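Long-range contacts in endoglucanase (Ruminococcus champanellensis, PDB 6WQP), which probably hydrolyses beta-1,4-glucosidic bonds of cellulose, as other endoglucanases of glycoside hydrolase family 5 do: residues Val78-His83 against Leu116-Glu121; Cys217-Val222 against Leu270-Asn275; Tyr243-Phe248 against Ile263-Trp268. One frame throughout, in Å; residues are numbered along the deposited sequence.

How the interactions relate
All three contacts belong to one eight-stranded TIM barrel. Interaction 1 is the buried one, joining the chain that leaves strand 73-76 to the end of strand 113-117 and the loop beyond it, and it is rich in hydrogen bonds to side chains. Interactions 2 and 3 lie on the other side of the chain's centre, with their own centres about 13 Å apart, and both lean on helix 260-278. Interaction 2 is a surface contact of a thiol, an isoleucine and a water-linked glutamate; interaction 3, partly buried, rests on a cis-proline against leucine and glutamine. Neither has a direct hydrogen bond across its segments.

Interaction 1 (Val78-His83 against Leu116-Glu121); sequences VSWIDH and LNIHHE. With NA (sodium ion), chain F.
The indole of Trp80 is the main bump, and its hollow is bordered by Asn117 O at the ring edge, Ile118 CG2, and Val78 CG1 over one face near the rim. Trp80 NE1 gives a nearly straight hydrogen bond (2.9 Å, 177°) to a lone pair of Asn117 O, which lies in the indole plane. Ile118 CG2 nestles 3.6 Å from Trp80 CD1, the side chains crossing at about a right angle. The other Val78 branch, CG2, meets Leu116 CD1 at 3.5 Å. Asn117 folds back over its own backbone (chi1 76°), which brings OD1 within 3.0 Å of Val78 N, and its ND2 bonds His119 ND1. Ser79 OG fits beside the inverse gamma turn centred on His120, accepting from His120 N and also hydrogen-bonded to Asp34 O. Bent at chi2, Glu121 turns its carboxylate to the backbone of Trp80 and Ile81: OE2 takes Trp80 N at 2.8 Å from above the carboxylate plane and, weakly, Ile81 N. Ile81 slides past Glu121 in the opposite direction, its CG2 3.6 Å from His120 O. A leucine in place of Trp80 would probably leave Asn117 O without its indole donor and open a gap beside Ile118. Beta-alpha loops thus meet at the C-terminal ends of neighbouring parallel strands, the end of a TIM barrel where family 5 enzymes carry their active site.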
loop_
_atom_site.group_PDB
_atom_site.type_symbol
_atom_site.label_atom_id
_atom_site.label_comp_id
_atom_site.label_asym_id
_atom_site.label_seq_id
_atom_site.Cartn_x
_atom_site.Cartn_y
_atom_site.Cartn_z
ATOM N N VAL A 78 -3.065 6.511 3.329
ATOM C CA VAL A 78 -3.435 7.839 3.805
ATOM C C VAL A 78 -3.155 8.849 2.713
ATOM O O VAL A 78 -2.007 8.986 2.269
ATOM C CB VAL A 78 -2.687 8.221 5.091
ATOM C CG1 VAL A 78 -3.016 9.670 5.474
ATOM C CG2 VAL A 78 -3.029 7.299 6.219
ATOM N N SER A 79 -4.185 9.584 2.309
ATOM C CA SER A 79 -4.019 10.729 1.428
ATOM C C SER A 79 -3.917 11.988 2.280
ATOM O O SER A 79 -4.815 12.279 3.072
ATOM C CB SER A 79 -5.160 10.822 0.421
ATOM O OG SER A 79 -5.120 9.708 -0.462
ATOM N N TRP A 80 -2.807 12.707 2.136
ATOM C CA TRP A 80 -2.516 13.881 2.948
ATOM C C TRP A 80 -2.824 15.196 2.235
ATOM O O TRP A 80 -2.893 16.232 2.896
ATOM C CB TRP A 80 -1.037 13.873 3.374
ATOM C CG TRP A 80 -0.635 12.614 4.103
ATOM C CD1 TRP A 80 -0.273 11.422 3.544
ATOM C CD2 TRP A 80 -0.554 12.434 5.521
ATOM N NE1 TRP A 80 0.010 10.508 4.526
ATOM C CE2 TRP A 80 -0.147 11.105 5.748
ATOM C CE3 TRP A 80 -0.794 13.261 6.621
ATOM C CZ2 TRP A 80 0.025 10.582 7.023
ATOM C CZ3 TRP A 80 -0.611 12.746 7.890
ATOM C CH2 TRP A 80 -0.213 11.414 8.084
ATOM N N ILE A 81 -3.047 15.169 0.916
ATOM C CA ILE A 81 -3.073 16.401 0.130
ATOM C C ILE A 81 -4.136 17.372 0.641
ATOM O O ILE A 81 -3.891 18.578 0.748
ATOM C CB ILE A 81 -3.281 16.078 -1.358
ATOM C CG1 ILE A 81 -3.385 17.373 -2.163
ATOM C CG2 ILE A 81 -4.532 15.225 -1.557
ATOM C CD1 ILE A 81 -3.272 17.164 -3.651
ATOM N N ASP A 82 -5.342 16.872 0.940
ATOM C CA ASP A 82 -6.420 17.762 1.377
ATOM C C ASP A 82 -6.216 18.282 2.793
ATOM O O ASP A 82 -6.996 19.139 3.237
ATOM C CB ASP A 82 -7.770 17.043 1.278
ATOM C CG ASP A 82 -8.136 16.676 -0.148
ATOM O OD1 ASP A 82 -7.905 17.488 -1.061
ATOM O OD2 ASP A 82 -8.661 15.561 -0.348
ATOM N N HIS A 83 -5.179 17.811 3.484
ATOM C CA HIS A 83 -4.858 18.173 4.863
ATOM C C HIS A 83 -3.490 18.837 4.978
ATOM O O HIS A 83 -2.975 19.008 6.097
ATOM C CB HIS A 83 -4.920 16.914 5.736
ATOM C CG HIS A 83 -6.111 16.055 5.447
ATOM N ND1 HIS A 83 -7.363 16.329 5.953
ATOM C CD2 HIS A 83 -6.246 14.937 4.699
ATOM C CE1 HIS A 83 -8.217 15.411 5.539
ATOM N NE2 HIS A 83 -7.565 14.557 4.773
ATOM N N LEU A 116 2.098 2.537 7.015
ATOM C CA LEU A 116 1.556 3.885 6.868
ATOM C C LEU A 116 2.243 4.545 5.685
ATOM O O LEU A 116 3.467 4.543 5.611
ATOM C CB LEU A 116 1.791 4.702 8.124
ATOM C CG LEU A 116 1.361 6.174 8.101
ATOM C CD1 LEU A 116 -0.146 6.235 7.989
ATOM C CD2 LEU A 116 1.885 6.885 9.333
ATOM N N ASN A 117 1.455 5.112 4.767
ATOM C CA ASN A 117 2.067 5.714 3.589
ATOM C C ASN A 117 1.593 7.135 3.314
ATOM O O ASN A 117 0.898 7.726 4.134
ATOM C CB ASN A 117 1.801 4.859 2.341
ATOM C CG ASN A 117 0.372 4.998 1.790
ATOM O OD1 ASN A 117 -0.405 5.884 2.179
ATOM N ND2 ASN A 117 0.030 4.121 0.858
ATOM N N ILE A 118 1.983 7.692 2.165
ATOM C CA ILE A 118 1.224 8.749 1.497
ATOM C C ILE A 118 0.608 8.109 0.263
ATOM O O ILE A 118 1.226 7.227 -0.349
ATOM C CB ILE A 118 2.073 9.985 1.130
ATOM C CG1 ILE A 118 2.936 9.748 -0.110
ATOM C CG2 ILE A 118 2.930 10.407 2.318
ATOM C CD1 ILE A 118 3.947 10.860 -0.340
ATOM N N HIS A 119 -0.615 8.520 -0.095
ATOM C CA HIS A 119 -1.398 7.761 -1.064
ATOM C C HIS A 119 -1.728 8.641 -2.255
ATOM O O HIS A 119 -0.902 8.773 -3.170
ATOM C CB HIS A 119 -2.625 7.138 -0.379
ATOM C CG HIS A 119 -3.136 5.899 -1.054
ATOM N ND1 HIS A 119 -2.505 4.677 -0.959
ATOM C CD2 HIS A 119 -4.222 5.696 -1.835
ATOM C CE1 HIS A 119 -3.182 3.775 -1.646
ATOM N NE2 HIS A 119 -4.225 4.369 -2.194
ATOM N N HIS A 120 -2.924 9.233 -2.338
ATOM C CA HIS A 120 -3.330 9.894 -3.583
ATOM C C HIS A 120 -2.797 11.326 -3.636
ATOM O O HIS A 120 -3.529 12.315 -3.499
ATOM C CB HIS A 120 -4.843 9.886 -3.754
ATOM C CG HIS A 120 -5.418 8.522 -3.971
ATOM N ND1 HIS A 120 -4.878 7.621 -4.867
ATOM C CD2 HIS A 120 -6.485 7.906 -3.410
ATOM C CE1 HIS A 120 -5.587 6.504 -4.838
ATOM N NE2 HIS A 120 -6.566 6.651 -3.962
ATOM N N GLU A 121 -1.489 11.428 -3.895
ATOM C CA GLU A 121 -0.797 12.704 -3.899
ATOM C C GLU A 121 -0.483 13.193 -5.308
ATOM O O GLU A 121 0.284 14.145 -5.462
ATOM C CB GLU A 121 0.492 12.590 -3.080
ATOM C CG GLU A 121 0.258 12.146 -1.626
ATOM C CD GLU A 121 -0.612 13.115 -0.851
ATOM O OE1 GLU A 121 -0.220 14.282 -0.709
ATOM O OE2 GLU A 121 -1.707 12.716 -0.389
HETATM NA NA NA F . -3.768 21.021 0.381
HETATM O O HOH W 1 -5.902 21.389 1.794
HETATM O O HOH W 2 -3.151 23.548 0.256
HETATM O O HOH W 3 -5.257 21.355 -1.287
HETATM O O HOH W 4 -1.833 20.781 -0.758
#

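Interaction 2 (Cys217-Val222 against Leu270-Asn275); sequences CSSTTV and LQEIYN
Cys217 points its thiol at helix 260-278 on the outer layer of a TIM barrel, where the turn leading into helix 219-224 meets the helix that precedes strand 284-289. The close-packed part is small and centres on the sulfur. With SG anti to the backbone N (chi1 -178°), the thiol reaches across to the helix surface and settles between two consecutive residues, 3.8 Å from Ile273 CA and 3.9 Å from Glu272 CG. Ile273 CG1 also touches the Cys217 sulfur, and Cys217 CB comes within 4.0 Å of Ile273 CG1, making a patch of van der Waals contact without a hydrogen bond. Behind it Ile273 is buried against Val284 and Ile286 of strand 284-289, tying this patch to the barrel wall, and Ser276, one turn further along the helix, also touches Cys217.

The other side is looser and wetter. Glu272 reaches out toward the turn, extended beyond CG, and its carboxylate stays too far from Ser218 and Ser219 for a direct bond; Ser219 OG lies 4.3 Å from Glu272 OE2. Ser218 sits at the N-cap position of helix 219-224, and its backbone N is bonded to Thr221 OG1, which also bonds Ser216 O; this ties the turn to the first residues of the helix. A single water spans the remaining distance: it donates to Glu272 OE2 at 2.5 Å and weakly accepts from Ser219 N at 3.4 Å.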
loop_
_atom_site.group_PDB
_atom_site.type_symbol
_atom_site.label_atom_id
_atom_site.label_comp_id
_atom_site.label_asym_id
_atom_site.label_seq_id
_atom_site.Cartn_x
_atom_site.Cartn_y
_atom_site.Cartn_z
ATOM N N CYS A 217 5.265 -4.261 -11.533
ATOM C CA CYS A 217 6.390 -5.124 -11.873
ATOM C C CYS A 217 6.325 -5.434 -13.368
ATOM O O CYS A 217 5.438 -6.164 -13.822
ATOM C CB CYS A 217 6.388 -6.405 -11.049
ATOM S SG CYS A 217 7.803 -7.511 -11.380
ATOM N N SER A 218 7.259 -4.859 -14.126
ATOM C CA SER A 218 7.416 -5.150 -15.544
ATOM C C SER A 218 8.886 -4.977 -15.904
ATOM O O SER A 218 9.680 -4.443 -15.126
ATOM C CB SER A 218 6.555 -4.242 -16.419
ATOM O OG SER A 218 7.048 -2.908 -16.367
ATOM N N SER A 219 9.233 -5.401 -17.120
ATOM C CA SER A 219 10.617 -5.294 -17.571
ATOM C C SER A 219 11.126 -3.862 -17.481
ATOM O O SER A 219 12.244 -3.620 -17.014
ATOM C CB SER A 219 10.739 -5.799 -19.014
ATOM O OG SER A 219 10.298 -7.137 -19.129
ATOM N N THR A 220 10.321 -2.897 -17.919
ATOM C CA THR A 220 10.809 -1.521 -17.947
ATOM C C THR A 220 10.848 -0.905 -16.551
ATOM O O THR A 220 11.813 -0.210 -16.211
ATOM C CB THR A 220 9.957 -0.671 -18.888
ATOM O OG1 THR A 220 8.684 -0.398 -18.294
ATOM C CG2 THR A 220 9.754 -1.406 -20.214
ATOM N N THR A 221 9.824 -1.140 -15.719
ATOM C CA THR A 221 9.880 -0.562 -14.381
ATOM C C THR A 221 10.966 -1.212 -13.540
ATOM O O THR A 221 11.600 -0.531 -12.722
ATOM C CB THR A 221 8.519 -0.659 -13.676
ATOM O OG1 THR A 221 8.182 -2.025 -13.405
ATOM C CG2 THR A 221 7.439 -0.055 -14.554
ATOM N N VAL A 222 11.233 -2.507 -13.747
ATOM C CA VAL A 222 12.286 -3.145 -12.969
ATOM C C VAL A 222 13.668 -2.722 -13.461
ATOM O O VAL A 222 14.573 -2.482 -12.660
ATOM C CB VAL A 222 12.152 -4.675 -13.009
ATOM C CG1 VAL A 222 13.425 -5.292 -12.409
ATOM C CG2 VAL A 222 10.901 -5.137 -12.286
ATOM N N LEU A 270 3.663 -13.964 -10.702
ATOM C CA LEU A 270 4.275 -13.905 -9.378
ATOM C C LEU A 270 5.712 -14.397 -9.406
ATOM O O LEU A 270 6.537 -13.951 -8.600
ATOM C CB LEU A 270 3.455 -14.722 -8.386
ATOM C CG LEU A 270 1.965 -14.397 -8.450
ATOM C CD1 LEU A 270 1.168 -15.185 -7.417
ATOM C CD2 LEU A 270 1.729 -12.903 -8.255
ATOM N N GLN A 271 6.043 -15.307 -10.323
ATOM C CA GLN A 271 7.445 -15.662 -10.507
ATOM C C GLN A 271 8.265 -14.446 -10.921
ATOM O O GLN A 271 9.400 -14.264 -10.454
ATOM C CB GLN A 271 7.575 -16.773 -11.541
ATOM C CG GLN A 271 9.007 -17.155 -11.807
ATOM C CD GLN A 271 9.121 -18.366 -12.700
ATOM O OE1 GLN A 271 8.871 -18.291 -13.900
ATOM N NE2 GLN A 271 9.488 -19.495 -12.117
ATOM N N GLU A 272 7.710 -13.598 -11.798
ATOM C CA GLU A 272 8.453 -12.414 -12.232
ATOM C C GLU A 272 8.713 -11.468 -11.065
ATOM O O GLU A 272 9.790 -10.859 -10.973
ATOM C CB GLU A 272 7.698 -11.697 -13.353
ATOM C CG GLU A 272 8.369 -10.416 -13.847
ATOM C CD GLU A 272 7.642 -9.772 -15.015
ATOM O OE1 GLU A 272 6.406 -9.622 -14.941
ATOM O OE2 GLU A 272 8.313 -9.412 -16.007
ATOM N N ILE A 273 7.739 -11.322 -10.167
ATOM C CA ILE A 273 7.954 -10.487 -8.988
ATOM C C ILE A 273 9.113 -11.028 -8.168
ATOM O O ILE A 273 9.987 -10.273 -7.719
ATOM C CB ILE A 273 6.661 -10.376 -8.155
ATOM C CG1 ILE A 273 5.582 -9.686 -8.983
ATOM C CG2 ILE A 273 6.923 -9.613 -6.862
ATOM C CD1 ILE A 273 4.259 -9.520 -8.279
ATOM N N TYR A 274 9.156 -12.347 -7.978
ATOM C CA TYR A 274 10.257 -12.929 -7.220
ATOM C C TYR A 274 11.586 -12.737 -7.943
ATOM O O TYR A 274 12.586 -12.335 -7.338
ATOM C CB TYR A 274 10.018 -14.414 -6.975
ATOM C CG TYR A 274 11.217 -15.067 -6.339
ATOM C CD1 TYR A 274 11.516 -14.846 -5.002
ATOM C CD2 TYR A 274 12.080 -15.867 -7.082
ATOM C CE1 TYR A 274 12.621 -15.421 -4.413
ATOM C CE2 TYR A 274 13.192 -16.446 -6.500
ATOM C CZ TYR A 274 13.458 -16.216 -5.165
ATOM O OH TYR A 274 14.562 -16.794 -4.580
ATOM N N ASN A 275 11.623 -13.062 -9.234
ATOM C CA ASN A 275 12.880 -13.007 -9.965
ATOM C C ASN A 275 13.409 -11.585 -10.035
ATOM O O ASN A 275 14.630 -11.379 -10.067
ATOM C CB ASN A 275 12.704 -13.578 -11.375
ATOM C CG ASN A 275 12.513 -15.089 -11.380
ATOM O OD1 ASN A 275 12.663 -15.751 -10.352
ATOM N ND2 ASN A 275 12.194 -15.636 -12.546
HETATM O O HOH W 5 7.306 -8.051 -17.865
#

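Interaction 3 (Tyr243-Phe248 against Ile263-Trp268)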
loop_
_atom_site.group_PDB
_atom_site.type_symbol
_atom_site.label_atom_id
_atom_site.label_comp_id
_atom_site.label_asym_id
_atom_site.label_seq_id
_atom_site.Cartn_x
_atom_site.Cartn_y
_atom_site.Cartn_z
ATOM N N TYR A 243 -2.953 -6.954 -9.179
ATOM C CA TYR A 243 -4.323 -7.443 -9.337
ATOM C C TYR A 243 -4.362 -8.344 -10.571
ATOM O O TYR A 243 -4.844 -7.978 -11.646
ATOM C CB TYR A 243 -5.301 -6.279 -9.458
ATOM C CG TYR A 243 -5.365 -5.341 -8.266
ATOM C CD1 TYR A 243 -4.450 -4.303 -8.118
ATOM C CD2 TYR A 243 -6.363 -5.468 -7.314
ATOM C CE1 TYR A 243 -4.518 -3.434 -7.039
ATOM C CE2 TYR A 243 -6.443 -4.601 -6.234
ATOM C CZ TYR A 243 -5.519 -3.587 -6.103
ATOM O OH TYR A 243 -5.584 -2.716 -5.034
ATOM N N SER A 244 -3.846 -9.565 -10.401
ATOM C CA SER A 244 -3.617 -10.475 -11.505
ATOM C C SER A 244 -4.351 -11.793 -11.280
ATOM O O SER A 244 -4.519 -12.228 -10.136
ATOM C CB SER A 244 -2.115 -10.742 -11.669
ATOM O OG SER A 244 -1.378 -9.546 -11.487
ATOM N N PRO A 245 -4.813 -12.448 -12.357
ATOM C CA PRO A 245 -4.668 -11.988 -13.747
ATOM C C PRO A 245 -5.643 -10.859 -14.082
ATOM O O PRO A 245 -6.796 -10.864 -13.655
ATOM C CB PRO A 245 -4.946 -13.248 -14.568
ATOM C CG PRO A 245 -5.852 -14.065 -13.706
ATOM C CD PRO A 245 -5.551 -13.724 -12.264
ATOM N N TYR A 246 -5.137 -9.899 -14.856
ATOM C CA TYR A 246 -5.804 -8.615 -15.038
ATOM C C TYR A 246 -7.245 -8.764 -15.502
ATOM O O TYR A 246 -8.148 -8.087 -14.997
ATOM C CB TYR A 246 -5.028 -7.787 -16.057
ATOM C CG TYR A 246 -5.774 -6.570 -16.546
ATOM C CD1 TYR A 246 -5.772 -5.400 -15.808
ATOM C CD2 TYR A 246 -6.479 -6.592 -17.746
ATOM C CE1 TYR A 246 -6.446 -4.284 -16.244
ATOM C CE2 TYR A 246 -7.151 -5.476 -18.193
ATOM C CZ TYR A 246 -7.137 -4.324 -17.439
ATOM O OH TYR A 246 -7.814 -3.205 -17.870
ATOM N N ASN A 247 -7.474 -9.594 -16.516
ATOM C CA ASN A 247 -8.802 -9.635 -17.113
ATOM C C ASN A 247 -9.826 -10.162 -16.127
ATOM O O ASN A 247 -10.994 -9.764 -16.170
ATOM C CB ASN A 247 -8.803 -10.497 -18.369
ATOM C CG ASN A 247 -10.025 -10.254 -19.219
ATOM O OD1 ASN A 247 -10.405 -9.106 -19.455
ATOM N ND2 ASN A 247 -10.662 -11.325 -19.670
ATOM N N PHE A 248 -9.407 -11.053 -15.239
ATOM C CA PHE A 248 -10.306 -11.637 -14.254
ATOM C C PHE A 248 -10.388 -10.803 -12.988
ATOM O O PHE A 248 -11.479 -10.629 -12.436
ATOM C CB PHE A 248 -9.832 -13.050 -13.914
ATOM C CG PHE A 248 -10.528 -13.666 -12.737
ATOM C CD1 PHE A 248 -11.732 -14.319 -12.901
ATOM C CD2 PHE A 248 -9.951 -13.625 -11.476
ATOM C CE1 PHE A 248 -12.374 -14.911 -11.827
ATOM C CE2 PHE A 248 -10.580 -14.214 -10.397
ATOM C CZ PHE A 248 -11.793 -14.858 -10.571
ATOM N N ILE A 263 -4.312 -20.043 -14.084
ATOM C CA ILE A 263 -3.365 -20.490 -13.066
ATOM C C ILE A 263 -1.939 -20.394 -13.598
ATOM O O ILE A 263 -1.025 -19.948 -12.894
ATOM C CB ILE A 263 -3.707 -21.920 -12.605
ATOM C CG1 ILE A 263 -5.093 -21.956 -11.946
ATOM C CG2 ILE A 263 -2.653 -22.421 -11.633
ATOM C CD1 ILE A 263 -5.606 -23.360 -11.638
ATOM N N SER A 264 -1.726 -20.814 -14.849
ATOM C CA SER A 264 -0.393 -20.724 -15.439
ATOM C C SER A 264 0.068 -19.275 -15.550
ATOM O O SER A 264 1.221 -18.965 -15.225
ATOM C CB SER A 264 -0.375 -21.394 -16.811
ATOM O OG SER A 264 0.885 -21.205 -17.443
ATOM N N GLN A 265 -0.810 -18.369 -16.003
ATOM C CA GLN A 265 -0.433 -16.959 -16.096
ATOM C C GLN A 265 -0.065 -16.397 -14.733
ATOM O O GLN A 265 0.888 -15.619 -14.604
ATOM C CB GLN A 265 -1.567 -16.126 -16.705
ATOM C CG GLN A 265 -1.437 -14.617 -16.408
ATOM C CD GLN A 265 -2.586 -13.777 -16.977
ATOM O OE1 GLN A 265 -3.588 -14.306 -17.446
ATOM N NE2 GLN A 265 -2.430 -12.456 -16.944
ATOM N N LEU A 266 -0.861 -16.720 -13.715
ATOM C CA LEU A 266 -0.543 -16.303 -12.359
ATOM C C LEU A 266 0.816 -16.834 -11.923
ATOM O O LEU A 266 1.577 -16.129 -11.251
ATOM C CB LEU A 266 -1.650 -16.778 -11.417
ATOM C CG LEU A 266 -1.841 -16.044 -10.101
ATOM C CD1 LEU A 266 -1.986 -14.551 -10.275
ATOM C CD2 LEU A 266 -3.082 -16.622 -9.414
ATOM N N GLN A 267 1.154 -18.067 -12.315
ATOM C CA GLN A 267 2.459 -18.611 -11.951
ATOM C C GLN A 267 3.580 -17.762 -12.536
ATOM O O GLN A 267 4.552 -17.436 -11.849
ATOM C CB GLN A 267 2.591 -20.058 -12.426
ATOM C CG GLN A 267 4.014 -20.592 -12.299
ATOM C CD GLN A 267 4.543 -20.508 -10.881
ATOM O OE1 GLN A 267 5.665 -20.066 -10.650
ATOM N NE2 GLN A 267 3.729 -20.927 -9.923
ATOM N N TRP A 268 3.467 -17.408 -13.815
ATOM C CA TRP A 268 4.490 -16.579 -14.441
ATOM C C TRP A 268 4.536 -15.189 -13.818
ATOM O O TRP A 268 5.616 -14.631 -13.623
ATOM C CB TRP A 268 4.243 -16.489 -15.948
ATOM C CG TRP A 268 4.561 -17.762 -16.663
ATOM C CD1 TRP A 268 3.674 -18.626 -17.236
ATOM C CD2 TRP A 268 5.862 -18.328 -16.864
ATOM N NE1 TRP A 268 4.345 -19.691 -17.790
ATOM C CE2 TRP A 268 5.687 -19.532 -17.574
ATOM C CE3 TRP A 268 7.157 -17.932 -16.516
ATOM C CZ2 TRP A 268 6.757 -20.344 -17.944
ATOM C CZ3 TRP A 268 8.219 -18.741 -16.883
ATOM C CH2 TRP A 268 8.013 -19.931 -17.590
#
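Ser244 opens the contact with its backbone oxygen, which lies 3.4 Å from Leu266 CD1, while its CB approaches the same methyl at 4.1 Å. That oxygen also accepts a hydrogen bond from Trp303 NE1 of helix 297-313, and the hydroxyl is hydrogen-bonded to Ser242 OG. Next comes Pro245, joined to Ser244 by a cis peptide bond and seated at the N-cap position of helix 246-249. Its ring forms the bump of this segment. On one flank CD meets Leu266 CD1 at 4.2 Å, the two side chains crossing obliquely; on another, CB rests on the amide end of Gln265, 3.4 Å from both Gln265 CD and OE1. Gln265 gets there by extending from the helix, with CG anti to the backbone N (chi1 161°) and the chain straight beyond it. Trp303 also touches Pro245, so the ring touches both helix 260-278 and helix 297-313. At Tyr246 the contact fades: its backbone N is 4.3 Å from Gln265 NE2, and its phenol leads away. The loop after strand 236-241 and the start of short helix 246-249 pack on helix 260-278, the longer helix further along the same beta-alpha unit of the TIM barrel.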